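Local structure of hypothetical protein Atu2327 (Agrobacterium tumefaciens, 2O8I) at residues S105-K110 / T133-N138; A98-L103 / D126-F131; G58-H63 / G148-I153; G13-S18 / A43-F48; E6-F11 / F20-A25. The protein is of unknown function but is probably an OHCU decarboxylase, forming (S)-allantoin in the last step of urate breakdown to allantoin. All coordinates share one frame; numbering follows the deposited sequence.

Contact 3 (58-63 with 148-153) lies nearest the centre of the chain, with contact 4 (13-18 with 43-48) beside it. Both are buried and largely apolar, contact 3 with a histidine among the aliphatic groups, and they touch through Val150 and Phe15. Contact 5 (6-11 with 20-25) is another mostly apolar contact further out; it adjoins contact 4 through Gln47, Arg24 and Ala25. Contacts 1 and 2 lie together on the other side of the chain's centre from contacts 4 and 5. They join the same two helices, 94-111 and 124-135, at successive levels, and both are partly exposed. Contact 2 is mainly hydrophobic, whereas contact 1 adds a hydrogen bond from a lysine and a weak one from an arginine.

Contact 1: residues S105-K110 / T133-N138; sequences SAYTEK and TRIDNN
Lys110 runs nearly extended to CE and then turns at its last torsion (chi4 -86°), which carries NZ to the backbone oxygen of Ile135. In Ile135 the CG1 branch points away from its own backbone N (chi1 -168°), and its CD1 reaches the backbone of helix 94-111, 3.7 Å from Tyr107 CA. The same methyl approaches the aliphatic part of the lysine, with Lys110 CD 4.1 Å from Ile135 CD1. The hydrogen bond from Lys110 NZ to Ile135 O is 3.1 Å long and comes in nearly along the C=O axis. This pairing joins helix 94-111 to the C-terminal end of helix 124-135, in an all-helical fold. A positive ammonium group there would suit the partial negative charge of a helix C-terminus. On the buried side, Arg134 NH2 gives a weak hydrogen bond to Tyr107 OH (3.4 Å). The tyrosine oxygen sits at the edge of the guanidinium, and the two planes are 82° apart. The stronger ties of these groups lead to other parts of the chain. Glu142 is hydrogen-bonded to Tyr107 OH and salt-bridged to Arg134 NE, and Arg134 NH1 also bonds to the backbone oxygen of Ile116.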
# COMPACT_ATOMS: atom_id res chain seq x y z
N SER A 105 -14.61 -3.07 -7.88
CA SER A 105 -14.63 -3.64 -9.23
C SER A 105 -15.64 -2.96 -10.11
O SER A 105 -15.34 -2.67 -11.25
CB SER A 105 -14.95 -5.11 -9.22
OG SER A 105 -13.91 -5.77 -8.55
N ALA A 106 -16.83 -2.69 -9.59
CA ALA A 106 -17.89 -2.06 -10.39
C ALA A 106 -17.45 -0.67 -10.85
O ALA A 106 -17.61 -0.32 -12.03
CB ALA A 106 -19.25 -2.03 -9.64
N TYR A 107 -16.87 0.07 -9.91
CA TYR A 107 -16.43 1.44 -10.12
C TYR A 107 -15.31 1.54 -11.15
O TYR A 107 -15.38 2.33 -12.11
CB TYR A 107 -15.98 2.04 -8.79
CG TYR A 107 -15.51 3.48 -8.87
CD1 TYR A 107 -16.39 4.55 -8.59
CD2 TYR A 107 -14.19 3.78 -9.19
CE1 TYR A 107 -15.97 5.87 -8.61
CE2 TYR A 107 -13.76 5.11 -9.24
CZ TYR A 107 -14.64 6.15 -8.94
OH TYR A 107 -14.19 7.47 -9.01
N THR A 108 -14.27 0.75 -10.96
CA THR A 108 -13.18 0.74 -11.93
C THR A 108 -13.67 0.27 -13.32
O THR A 108 -13.17 0.75 -14.33
CB THR A 108 -11.86 0.05 -11.38
OG1 THR A 108 -11.02 -0.28 -12.47
CG2 THR A 108 -12.14 -1.20 -10.66
N GLU A 109 -14.67 -0.60 -13.36
CA GLU A 109 -15.20 -1.06 -14.64
C GLU A 109 -15.86 0.14 -15.33
O GLU A 109 -15.78 0.26 -16.54
CB GLU A 109 -16.15 -2.26 -14.48
CG GLU A 109 -17.08 -2.61 -15.72
CD GLU A 109 -16.33 -2.94 -17.06
OE1 GLU A 109 -15.23 -3.55 -17.03
OE2 GLU A 109 -16.85 -2.59 -18.15
N LYS A 110 -16.46 1.05 -14.56
CA LYS A 110 -17.10 2.23 -15.14
C LYS A 110 -16.10 3.36 -15.46
O LYS A 110 -16.19 3.95 -16.54
CB LYS A 110 -18.20 2.76 -14.21
CG LYS A 110 -19.01 3.95 -14.75
CD LYS A 110 -20.29 4.13 -13.92
CE LYS A 110 -21.42 4.90 -14.66
NZ LYS A 110 -21.24 6.37 -14.49
N THR A 133 -23.33 7.95 -4.31
CA THR A 133 -23.30 9.21 -5.00
C THR A 133 -22.37 9.12 -6.22
O THR A 133 -22.77 9.48 -7.33
CB THR A 133 -22.73 10.31 -4.03
OG1 THR A 133 -23.66 10.57 -2.99
CG2 THR A 133 -22.37 11.62 -4.75
N ARG A 134 -21.14 8.65 -6.02
CA ARG A 134 -20.10 8.83 -7.04
C ARG A 134 -20.20 7.91 -8.27
O ARG A 134 -19.78 8.31 -9.37
CB ARG A 134 -18.70 8.75 -6.42
CG ARG A 134 -18.43 9.92 -5.51
CD ARG A 134 -17.12 9.77 -4.74
NE ARG A 134 -16.00 9.41 -5.60
CZ ARG A 134 -14.76 9.21 -5.16
NH1 ARG A 134 -14.50 9.35 -3.87
NH2 ARG A 134 -13.78 8.87 -5.98
N ILE A 135 -20.74 6.69 -8.10
CA ILE A 135 -20.89 5.78 -9.23
C ILE A 135 -21.78 6.42 -10.29
O ILE A 135 -21.64 6.14 -11.47
CB ILE A 135 -21.40 4.37 -8.81
CG1 ILE A 135 -21.28 3.35 -9.96
CG2 ILE A 135 -22.87 4.42 -8.35
CD1 ILE A 135 -19.90 2.66 -10.15
N ASP A 136 -22.67 7.31 -9.87
CA ASP A 136 -23.61 7.96 -10.78
C ASP A 136 -23.09 9.22 -11.47
O ASP A 136 -23.82 9.84 -12.25
CB ASP A 136 -24.92 8.27 -10.05
CG ASP A 136 -25.79 7.03 -9.84
OD1 ASP A 136 -25.63 6.01 -10.58
OD2 ASP A 136 -26.66 7.08 -8.94
N ASN A 137 -21.86 9.62 -11.18
CA ASN A 137 -21.30 10.77 -11.86
C ASN A 137 -20.78 10.42 -13.25
O ASN A 137 -20.71 9.24 -13.60
CB ASN A 137 -20.19 11.42 -11.03
CG ASN A 137 -20.69 11.99 -9.70
OD1 ASN A 137 -19.89 12.25 -8.81
ND2 ASN A 137 -22.02 12.16 -9.57
N ASN A 138 -20.42 11.43 -14.03
CA ASN A 138 -19.85 11.21 -15.34
C ASN A 138 -18.32 11.30 -15.22
O ASN A 138 -17.80 11.76 -14.19
CB ASN A 138 -20.38 12.24 -16.36
CG ASN A 138 -19.92 13.67 -16.06
OD1 ASN A 138 -18.74 13.92 -15.83
ND2 ASN A 138 -20.85 14.61 -16.07

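Contact 2: residues A98-L103 / D126-F131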
# COMPACT_ATOMS: atom_id res chain seq x y z
N ALA A 98 -15.64 -7.92 1.50
CA ALA A 98 -16.02 -8.40 0.18
C ALA A 98 -16.85 -7.37 -0.60
O ALA A 98 -16.66 -7.21 -1.82
CB ALA A 98 -16.74 -9.76 0.24
N ARG A 99 -17.75 -6.67 0.09
CA ARG A 99 -18.57 -5.66 -0.57
C ARG A 99 -17.64 -4.57 -1.09
O ARG A 99 -17.81 -4.11 -2.21
CB ARG A 99 -19.67 -5.10 0.35
CG ARG A 99 -20.85 -4.43 -0.35
CD ARG A 99 -21.79 -3.90 0.77
NE ARG A 99 -22.92 -3.02 0.37
CZ ARG A 99 -23.97 -2.69 1.15
NH1 ARG A 99 -24.08 -3.15 2.39
NH2 ARG A 99 -24.93 -1.87 0.70
N PHE A 100 -16.65 -4.17 -0.29
CA PHE A 100 -15.73 -3.11 -0.77
C PHE A 100 -15.05 -3.51 -2.06
O PHE A 100 -15.03 -2.72 -3.01
CB PHE A 100 -14.71 -2.68 0.28
CG PHE A 100 -15.30 -1.81 1.36
CD1 PHE A 100 -16.54 -1.19 1.18
CD2 PHE A 100 -14.62 -1.59 2.54
CE1 PHE A 100 -17.10 -0.35 2.15
CE2 PHE A 100 -15.18 -0.76 3.53
CZ PHE A 100 -16.41 -0.14 3.33
N THR A 101 -14.53 -4.74 -2.09
CA THR A 101 -13.93 -5.30 -3.28
C THR A 101 -14.89 -5.25 -4.49
O THR A 101 -14.51 -4.78 -5.59
CB THR A 101 -13.46 -6.73 -3.01
OG1 THR A 101 -12.33 -6.68 -2.12
CG2 THR A 101 -13.05 -7.41 -4.31
N GLN A 102 -16.13 -5.68 -4.29
CA GLN A 102 -17.11 -5.68 -5.35
C GLN A 102 -17.43 -4.23 -5.79
O GLN A 102 -17.54 -3.94 -6.98
CB GLN A 102 -18.35 -6.49 -4.92
CG GLN A 102 -19.59 -6.23 -5.75
CD GLN A 102 -20.84 -6.91 -5.11
OE1 GLN A 102 -21.46 -6.37 -4.15
NE2 GLN A 102 -21.21 -8.10 -5.64
N LEU A 103 -17.55 -3.30 -4.86
CA LEU A 103 -17.96 -1.96 -5.28
C LEU A 103 -16.80 -1.33 -6.06
O LEU A 103 -16.98 -0.67 -7.09
CB LEU A 103 -18.42 -1.12 -4.09
CG LEU A 103 -19.71 -1.57 -3.38
CD1 LEU A 103 -19.90 -0.71 -2.12
CD2 LEU A 103 -21.06 -1.66 -4.23
N ASP A 126 -20.22 5.99 5.72
CA ASP A 126 -19.69 7.13 4.97
C ASP A 126 -19.19 6.71 3.61
O ASP A 126 -19.35 7.43 2.63
CB ASP A 126 -18.57 7.84 5.72
CG ASP A 126 -19.00 8.38 7.06
OD1 ASP A 126 -20.12 8.90 7.14
OD2 ASP A 126 -18.24 8.24 8.04
N ILE A 127 -18.58 5.53 3.57
CA ILE A 127 -17.95 5.05 2.35
C ILE A 127 -18.97 4.55 1.33
O ILE A 127 -18.91 4.93 0.13
CB ILE A 127 -16.87 3.98 2.67
CG1 ILE A 127 -15.59 4.70 3.12
CG2 ILE A 127 -16.59 3.11 1.42
CD1 ILE A 127 -14.80 3.94 4.12
N LEU A 128 -19.90 3.71 1.82
CA LEU A 128 -21.03 3.28 1.02
C LEU A 128 -21.80 4.49 0.44
O LEU A 128 -22.23 4.47 -0.72
CB LEU A 128 -21.92 2.38 1.85
CG LEU A 128 -21.17 1.09 2.24
CD1 LEU A 128 -21.94 0.19 3.23
CD2 LEU A 128 -20.82 0.33 0.97
N SER A 129 -21.92 5.55 1.24
CA SER A 129 -22.67 6.71 0.81
C SER A 129 -21.97 7.36 -0.38
O SER A 129 -22.60 7.66 -1.40
CB SER A 129 -22.83 7.71 1.97
OG SER A 129 -23.26 8.99 1.53
N ALA A 130 -20.67 7.56 -0.23
CA ALA A 130 -19.82 8.11 -1.26
C ALA A 130 -19.82 7.24 -2.53
O ALA A 130 -19.95 7.77 -3.62
CB ALA A 130 -18.44 8.37 -0.73
N PHE A 131 -19.73 5.91 -2.40
CA PHE A 131 -19.82 5.09 -3.60
C PHE A 131 -21.12 5.41 -4.29
O PHE A 131 -21.15 5.75 -5.48
CB PHE A 131 -19.77 3.59 -3.31
CG PHE A 131 -19.95 2.73 -4.56
CD1 PHE A 131 -18.86 2.37 -5.35
CD2 PHE A 131 -21.22 2.30 -4.96
CE1 PHE A 131 -19.03 1.59 -6.50
CE2 PHE A 131 -21.39 1.54 -6.10
CZ PHE A 131 -20.30 1.18 -6.87
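Helix segments 98-103 and 126-131 run in nearly the same direction, 19° apart. Their axes come no closer than 11.7 Å, so large side chains fill the gap. Leu103 faces Phe131 and Phe100 faces Leu128 along the backbones. In the modelled conformer of Phe131, one of two, Leu103 CB lies over one face of the ring, 3.9 Å from the Phe131 centroid, so this CH-pi contact is tentative. Leu128 CD2 meets Leu103 CD1 at 3.4 Å and also lies at the edge of the Phe100 ring, in its plane, 4.0 Å from Phe100 CE1. The CE1-CZ side of that ring also touches Ile127, Phe100 CE1 being 3.6 Å from Ile127 CG2. On the exposed flank Arg99 stretches out, and Leu128 CD1 lies over the centre of its guanidinium. Across the dimer, Ala98 and Thr101 pack on Arg10 and Ala9 of the second subunit. Helix 66-74 packs on the buried side: Leu70 meets Phe100 and Leu66 meets Ile127.

Contact 3: residues G58-H63 / G148-I153; sequences GVLRAH and GQVEKI
Val150 and His63 bury the most surface here, and Ile153 adds a smaller share. Val150 points at helix 53-62 and divides its methyls between three residues. Val150 CG1 meets Val59 CG1 at 4.1 Å. Val150 CG2 lies 3.9 Å from Leu60 CD1 and equally 3.9 Å from His63 ND1. His63 is the residue at which the chain leaves helical geometry. A trans first torsion (chi1 -161°) sends its ring out toward helix 139-161. There the imidazole runs alongside Val150 and faces the end of Ile153. Ile153 CD1 is 3.7 Å from His63 NE2, and the CG2 branch of Ile153 lies in the ring plane beside His63 CE1 at 4.0 Å. Val150 and Ile153 thus meet the imidazole at ND1 and along its CE1-NE2 side. NE2 is also hydrogen-bonded to Lys69. That bond, with the packing of Val150 and Ile153, probably restrains the ring. Phe48 and Phe15 pack on Val150, while Leu60 leans on Phe143 of helix 139-161. The contact joins helix 53-62 to the long helix 139-161 near the centre of the chain, in the core of the all-helical fold of this OHCU decarboxylase family member.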
# COMPACT_ATOMS: atom_id res chain seq x y z
N GLY A 58 -2.55 8.48 -14.87
CA GLY A 58 -1.61 7.46 -14.38
C GLY A 58 -1.54 7.40 -12.86
O GLY A 58 -1.40 6.33 -12.27
N VAL A 59 -1.67 8.54 -12.20
CA VAL A 59 -1.56 8.59 -10.75
C VAL A 59 -2.78 7.94 -10.17
O VAL A 59 -2.68 7.17 -9.22
CB VAL A 59 -1.43 10.04 -10.24
CG1 VAL A 59 -1.64 10.14 -8.74
CG2 VAL A 59 -0.08 10.67 -10.68
N LEU A 60 -3.95 8.23 -10.74
CA LEU A 60 -5.21 7.66 -10.25
C LEU A 60 -5.17 6.16 -10.37
O LEU A 60 -5.56 5.45 -9.45
CB LEU A 60 -6.37 8.19 -11.07
CG LEU A 60 -7.16 9.42 -10.60
CD1 LEU A 60 -6.39 10.38 -9.78
CD2 LEU A 60 -7.77 10.11 -11.79
N ARG A 61 -4.69 5.69 -11.51
CA ARG A 61 -4.67 4.28 -11.78
C ARG A 61 -3.68 3.53 -10.91
O ARG A 61 -3.86 2.36 -10.70
CB ARG A 61 -4.38 4.05 -13.26
CG ARG A 61 -5.53 4.47 -14.15
CD ARG A 61 -5.27 4.09 -15.58
NE ARG A 61 -6.53 4.08 -16.33
CZ ARG A 61 -6.63 4.28 -17.65
NH1 ARG A 61 -5.54 4.50 -18.36
NH2 ARG A 61 -7.82 4.25 -18.25
N ALA A 62 -2.64 4.19 -10.43
CA ALA A 62 -1.62 3.52 -9.60
C ALA A 62 -2.06 3.46 -8.14
O ALA A 62 -1.54 2.66 -7.36
CB ALA A 62 -0.26 4.24 -9.72
N HIS A 63 -3.00 4.32 -7.76
CA HIS A 63 -3.45 4.39 -6.39
C HIS A 63 -4.09 3.08 -5.88
O HIS A 63 -4.84 2.41 -6.60
CB HIS A 63 -4.40 5.55 -6.25
CG HIS A 63 -4.58 6.00 -4.85
ND1 HIS A 63 -3.86 7.03 -4.31
CD2 HIS A 63 -5.38 5.53 -3.86
CE1 HIS A 63 -4.22 7.21 -3.04
NE2 HIS A 63 -5.14 6.31 -2.75
N GLY A 148 -9.02 15.24 -6.43
CA GLY A 148 -9.18 15.98 -5.18
C GLY A 148 -8.86 15.07 -4.01
O GLY A 148 -8.19 15.47 -3.07
N GLN A 149 -9.33 13.82 -4.08
CA GLN A 149 -9.13 12.86 -3.02
C GLN A 149 -7.67 12.41 -2.90
O GLN A 149 -7.16 12.23 -1.79
CB GLN A 149 -10.06 11.65 -3.22
CG GLN A 149 -11.54 11.97 -2.93
CD GLN A 149 -11.83 12.38 -1.49
OE1 GLN A 149 -11.62 11.61 -0.53
NE2 GLN A 149 -12.29 13.58 -1.32
N VAL A 150 -7.00 12.21 -4.03
CA VAL A 150 -5.60 11.85 -4.08
C VAL A 150 -4.76 12.94 -3.35
O VAL A 150 -3.78 12.64 -2.66
CB VAL A 150 -5.15 11.65 -5.54
CG1 VAL A 150 -3.69 11.95 -5.69
CG2 VAL A 150 -5.40 10.24 -5.96
N GLU A 151 -5.20 14.17 -3.44
CA GLU A 151 -4.48 15.24 -2.84
C GLU A 151 -4.54 15.49 -1.32
O GLU A 151 -3.48 15.56 -0.68
CB GLU A 151 -4.87 16.59 -3.49
CG GLU A 151 -4.36 16.83 -4.90
CD GLU A 151 -4.64 18.26 -5.44
OE1 GLU A 151 -5.26 19.11 -4.73
OE2 GLU A 151 -4.23 18.54 -6.60
N LYS A 152 -5.70 15.59 -0.69
CA LYS A 152 -6.23 14.73 0.29
C LYS A 152 -5.47 13.66 0.99
O LYS A 152 -5.06 13.85 2.13
CB LYS A 152 -7.73 14.64 0.33
CG LYS A 152 -8.27 15.48 1.46
CD LYS A 152 -9.44 14.77 2.22
CE LYS A 152 -10.11 15.66 3.34
NZ LYS A 152 -11.29 14.98 4.01
N ILE A 153 -5.32 12.52 0.33
CA ILE A 153 -4.56 11.46 0.88
C ILE A 153 -3.08 11.89 1.05
O ILE A 153 -2.44 11.60 2.08
CB ILE A 153 -4.77 10.25 0.02
CG1 ILE A 153 -6.23 9.79 0.23
CG2 ILE A 153 -3.75 9.19 0.37
CD1 ILE A 153 -6.87 8.97 -0.91

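Contact 4: residues G13-S18 / A43-F48; sequences GVFEHS and ALCAQF
Phe15 meets Phe48 with one corner of its ring laid over the other ring's face. Phe15 CE2 stands 3.6 Å above the Phe48 plane, displaced toward the rim, and is 3.6 Å from Phe48 CG. The centroids are 5.0 Å apart and the planes are inclined at 43°, so the pair is oblique. At its CE1 atom the Phe15 ring meets Leu44, one turn earlier on helix 37-50. Phe15 CE1 lies 3.7 Å from Leu44 CB, the two side chains lying antiparallel alongside each other. At the ring tip, Phe15 CZ comes edge-on to the sulfur of Cys45, 4.2 Å from SG. Val14 adds a methyl contact at about a right angle, with Val14 CG1 4.1 Å from Leu44 CD1. The loop that presents Phe15 is shaped by a type II beta turn from Phe15 to Ser18. Within it Ser18 OG donates to Glu16 O at 2.7 Å, from above the carbonyl plane. Phe48 also makes a cation-pi contact with Arg56. The loop links helix 4-11 to helix 19-27 and packs among several helices: Phe15 touches Ile21 of helix 19-27, Val59 of helix 53-62, and Val150 and Ala154 of helix 139-161.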
# COMPACT_ATOMS: atom_id res chain seq x y z
N GLY A 13 6.66 8.22 -2.64
CA GLY A 13 5.46 7.41 -2.46
C GLY A 13 4.22 8.18 -2.01
O GLY A 13 3.16 7.58 -1.84
N VAL A 14 4.33 9.47 -1.76
CA VAL A 14 3.19 10.18 -1.20
C VAL A 14 2.03 10.17 -2.22
O VAL A 14 0.86 10.08 -1.86
CB VAL A 14 3.59 11.64 -0.75
CG1 VAL A 14 2.37 12.53 -0.51
CG2 VAL A 14 4.49 11.60 0.47
N PHE A 15 2.39 10.31 -3.48
CA PHE A 15 1.51 9.98 -4.57
C PHE A 15 2.01 8.60 -4.95
O PHE A 15 3.13 8.43 -5.43
CB PHE A 15 1.63 11.00 -5.72
CG PHE A 15 1.04 12.34 -5.40
CD1 PHE A 15 1.70 13.23 -4.57
CD2 PHE A 15 -0.19 12.69 -5.86
CE1 PHE A 15 1.14 14.50 -4.23
CE2 PHE A 15 -0.77 13.92 -5.53
CZ PHE A 15 -0.09 14.83 -4.71
N GLU A 16 1.17 7.62 -4.70
CA GLU A 16 1.53 6.25 -4.80
C GLU A 16 2.16 5.90 -6.15
O GLU A 16 1.67 6.32 -7.17
CB GLU A 16 0.29 5.41 -4.54
CG GLU A 16 0.64 4.01 -4.21
CD GLU A 16 0.75 3.79 -2.73
OE1 GLU A 16 0.30 4.64 -1.96
OE2 GLU A 16 1.23 2.75 -2.34
N HIS A 17 3.27 5.15 -6.13
CA HIS A 17 3.98 4.76 -7.34
C HIS A 17 4.24 5.93 -8.29
O HIS A 17 4.49 5.71 -9.49
CB HIS A 17 3.27 3.60 -8.07
CG HIS A 17 3.08 2.37 -7.22
ND1 HIS A 17 1.87 2.02 -6.69
CD2 HIS A 17 3.97 1.45 -6.77
CE1 HIS A 17 2.00 0.93 -5.95
NE2 HIS A 17 3.27 0.56 -5.98
N SER A 18 4.25 7.17 -7.77
CA SER A 18 4.49 8.33 -8.64
C SER A 18 5.74 9.20 -8.27
O SER A 18 5.64 10.43 -8.02
CB SER A 18 3.18 9.11 -8.75
OG SER A 18 2.16 8.19 -9.08
N ALA A 43 4.01 21.82 -2.40
CA ALA A 43 5.02 21.63 -3.44
C ALA A 43 4.69 20.43 -4.30
O ALA A 43 4.76 20.51 -5.53
CB ALA A 43 6.39 21.49 -2.83
N LEU A 44 4.30 19.33 -3.66
CA LEU A 44 3.91 18.12 -4.38
C LEU A 44 2.60 18.30 -5.18
O LEU A 44 2.55 17.92 -6.37
CB LEU A 44 3.84 16.92 -3.43
CG LEU A 44 5.17 16.56 -2.74
CD1 LEU A 44 4.99 15.31 -1.88
CD2 LEU A 44 6.36 16.35 -3.73
N CYS A 45 1.56 18.89 -4.57
CA CYS A 45 0.34 19.20 -5.32
C CYS A 45 0.62 20.07 -6.53
O CYS A 45 0.04 19.85 -7.61
CB CYS A 45 -0.73 19.83 -4.43
SG CYS A 45 -1.34 18.62 -3.25
N ALA A 46 1.51 21.05 -6.37
CA ALA A 46 1.87 21.91 -7.48
C ALA A 46 2.31 21.09 -8.68
O ALA A 46 1.85 21.35 -9.79
CB ALA A 46 2.94 22.92 -7.09
N GLN A 47 3.17 20.11 -8.49
CA GLN A 47 3.57 19.27 -9.61
C GLN A 47 2.42 18.39 -10.12
O GLN A 47 2.34 18.08 -11.32
CB GLN A 47 4.75 18.39 -9.27
CG GLN A 47 5.98 19.10 -8.84
CD GLN A 47 6.44 20.15 -9.84
OE1 GLN A 47 6.82 21.23 -9.45
NE2 GLN A 47 6.39 19.82 -11.14
N PHE A 48 1.55 17.95 -9.22
CA PHE A 48 0.47 17.06 -9.60
C PHE A 48 -0.50 17.85 -10.46
O PHE A 48 -1.08 17.32 -11.42
CB PHE A 48 -0.25 16.57 -8.35
CG PHE A 48 -1.45 15.70 -8.59
CD1 PHE A 48 -1.37 14.59 -9.41
CD2 PHE A 48 -2.65 15.97 -7.95
CE1 PHE A 48 -2.49 13.76 -9.60
CE2 PHE A 48 -3.77 15.16 -8.13
CZ PHE A 48 -3.69 14.05 -8.95

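Contact 5: residues E6-F11 / F20-A25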
# COMPACT_ATOMS: atom_id res chain seq x y z
N GLU A 6 17.43 11.51 -1.40
CA GLU A 6 16.75 11.42 -0.16
C GLU A 6 15.33 12.00 -0.24
O GLU A 6 14.36 11.36 0.16
CB GLU A 6 17.61 12.04 0.92
CG GLU A 6 16.80 12.43 2.12
CD GLU A 6 17.56 13.27 3.17
OE1 GLU A 6 18.81 13.67 2.98
OE2 GLU A 6 16.80 13.51 4.17
N PHE A 7 15.18 13.19 -0.78
CA PHE A 7 13.85 13.73 -1.03
C PHE A 7 12.91 12.81 -1.80
O PHE A 7 11.75 12.68 -1.47
CB PHE A 7 14.00 15.02 -1.81
CG PHE A 7 12.74 15.82 -1.94
CD1 PHE A 7 12.46 16.85 -1.04
CD2 PHE A 7 11.90 15.64 -3.03
CE1 PHE A 7 11.31 17.65 -1.19
CE2 PHE A 7 10.74 16.45 -3.21
CZ PHE A 7 10.44 17.44 -2.27
N VAL A 8 13.40 12.19 -2.85
CA VAL A 8 12.55 11.37 -3.67
C VAL A 8 12.26 10.11 -2.91
O VAL A 8 11.21 9.51 -3.08
CB VAL A 8 13.23 11.08 -5.03
CG1 VAL A 8 12.52 9.96 -5.79
CG2 VAL A 8 13.27 12.40 -5.86
N ALA A 9 13.16 9.73 -2.01
CA ALA A 9 12.98 8.50 -1.35
C ALA A 9 11.92 8.39 -0.26
O ALA A 9 10.96 7.67 -0.44
CB ALA A 9 14.30 7.97 -0.84
N ARG A 10 11.94 9.11 0.85
CA ARG A 10 11.18 10.27 1.21
C ARG A 10 9.75 10.51 0.80
O ARG A 10 8.83 10.14 1.53
CB ARG A 10 11.93 11.48 1.64
CG ARG A 10 11.62 11.76 3.06
CD ARG A 10 12.79 11.51 3.84
NE ARG A 10 13.42 12.70 4.40
CZ ARG A 10 13.01 13.49 5.43
NH1 ARG A 10 11.82 13.40 6.03
NH2 ARG A 10 13.85 14.46 5.84
N PHE A 11 9.57 11.17 -0.35
CA PHE A 11 8.29 11.71 -0.68
C PHE A 11 7.86 11.14 -2.03
O PHE A 11 6.78 11.47 -2.53
CB PHE A 11 8.32 13.23 -0.69
CG PHE A 11 8.87 13.86 0.58
CD1 PHE A 11 8.23 13.68 1.80
CD2 PHE A 11 10.02 14.65 0.54
CE1 PHE A 11 8.75 14.29 2.99
CE2 PHE A 11 10.54 15.25 1.70
CZ PHE A 11 9.89 15.07 2.93
N PHE A 20 7.92 10.52 -10.00
CA PHE A 20 8.13 11.71 -10.86
C PHE A 20 7.58 12.98 -10.23
O PHE A 20 8.15 14.07 -10.44
CB PHE A 20 7.57 11.51 -12.28
CG PHE A 20 6.08 11.71 -12.38
CD1 PHE A 20 5.19 10.66 -12.09
CD2 PHE A 20 5.56 12.94 -12.73
CE1 PHE A 20 3.77 10.86 -12.17
CE2 PHE A 20 4.17 13.15 -12.79
CZ PHE A 20 3.28 12.12 -12.51
N ILE A 21 6.49 12.87 -9.45
CA ILE A 21 5.95 14.03 -8.70
C ILE A 21 7.05 14.63 -7.82
O ILE A 21 7.27 15.85 -7.82
CB ILE A 21 4.71 13.68 -7.85
CG1 ILE A 21 3.55 13.23 -8.73
CG2 ILE A 21 4.24 14.86 -7.03
CD1 ILE A 21 2.93 14.36 -9.52
N ALA A 22 7.79 13.75 -7.12
CA ALA A 22 8.80 14.16 -6.16
C ALA A 22 10.05 14.63 -6.87
O ALA A 22 10.67 15.57 -6.40
CB ALA A 22 9.11 13.04 -5.18
N GLU A 23 10.43 13.98 -7.98
CA GLU A 23 11.58 14.40 -8.81
C GLU A 23 11.39 15.85 -9.28
O GLU A 23 12.26 16.71 -9.08
CB GLU A 23 11.70 13.57 -10.09
CG GLU A 23 11.74 12.07 -9.95
CD GLU A 23 13.15 11.57 -9.90
OE1 GLU A 23 14.09 12.39 -10.13
OE2 GLU A 23 13.34 10.34 -9.60
N ARG A 24 10.25 16.14 -9.90
CA ARG A 24 10.00 17.48 -10.40
C ARG A 24 9.92 18.48 -9.28
O ARG A 24 10.45 19.59 -9.41
CB ARG A 24 8.72 17.54 -11.19
CG ARG A 24 8.80 16.72 -12.44
CD ARG A 24 7.51 16.86 -13.22
NE ARG A 24 7.56 15.90 -14.31
CZ ARG A 24 6.51 15.53 -15.02
NH1 ARG A 24 5.30 16.02 -14.72
NH2 ARG A 24 6.67 14.64 -16.01
N ALA A 25 9.26 18.12 -8.17
CA ALA A 25 9.24 19.03 -7.00
C ALA A 25 10.67 19.36 -6.57
O ALA A 25 10.92 20.49 -6.13
CB ALA A 25 8.47 18.45 -5.85
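Val8 and Ala22 form the close part of this crossing, their CA atoms 5.3 Å apart. The two helix segments run roughly antiparallel, at 143°, with axes 8.7 Å apart at the nearest point. The small side chain of Ala22 lets the backbones come this near. Val8 CG2 rests on the backbone of the other helix, 4.0 Å from Ala22 C and 3.9 Å from Glu23 N. Beside it Phe7 reaches across, its chi1 of -170° swinging the ring out to the other helix. The ring turns its edge to the backbone oxygen of Ala22, which is 3.3 Å from Phe7 CE2. The same ring carbon, Phe7 CE2, is 4.0 Å from Ala25 CB. Phe11 backs the ring from within its own helix, with its CD2 over the centre of the Phe7 face. Phe11 O lies 3.9 Å from Ala22 CB. The looser margin is at Glu23. Its CB starts off away from helix 4-11, but the chain bends at chi2 (-94°) and returns to touch Val8, Glu23 OE2 lying 3.9 Å from Val8 CG1. The other carboxylate oxygen, OE1, forms a salt bridge with Arg4, at the start of helix 4-11. The contact between the two segments thus rests on apolar packing and shape fit, while the carboxylate at its rim is paired with Arg4, a charged tie between the same two helices just outside the segments.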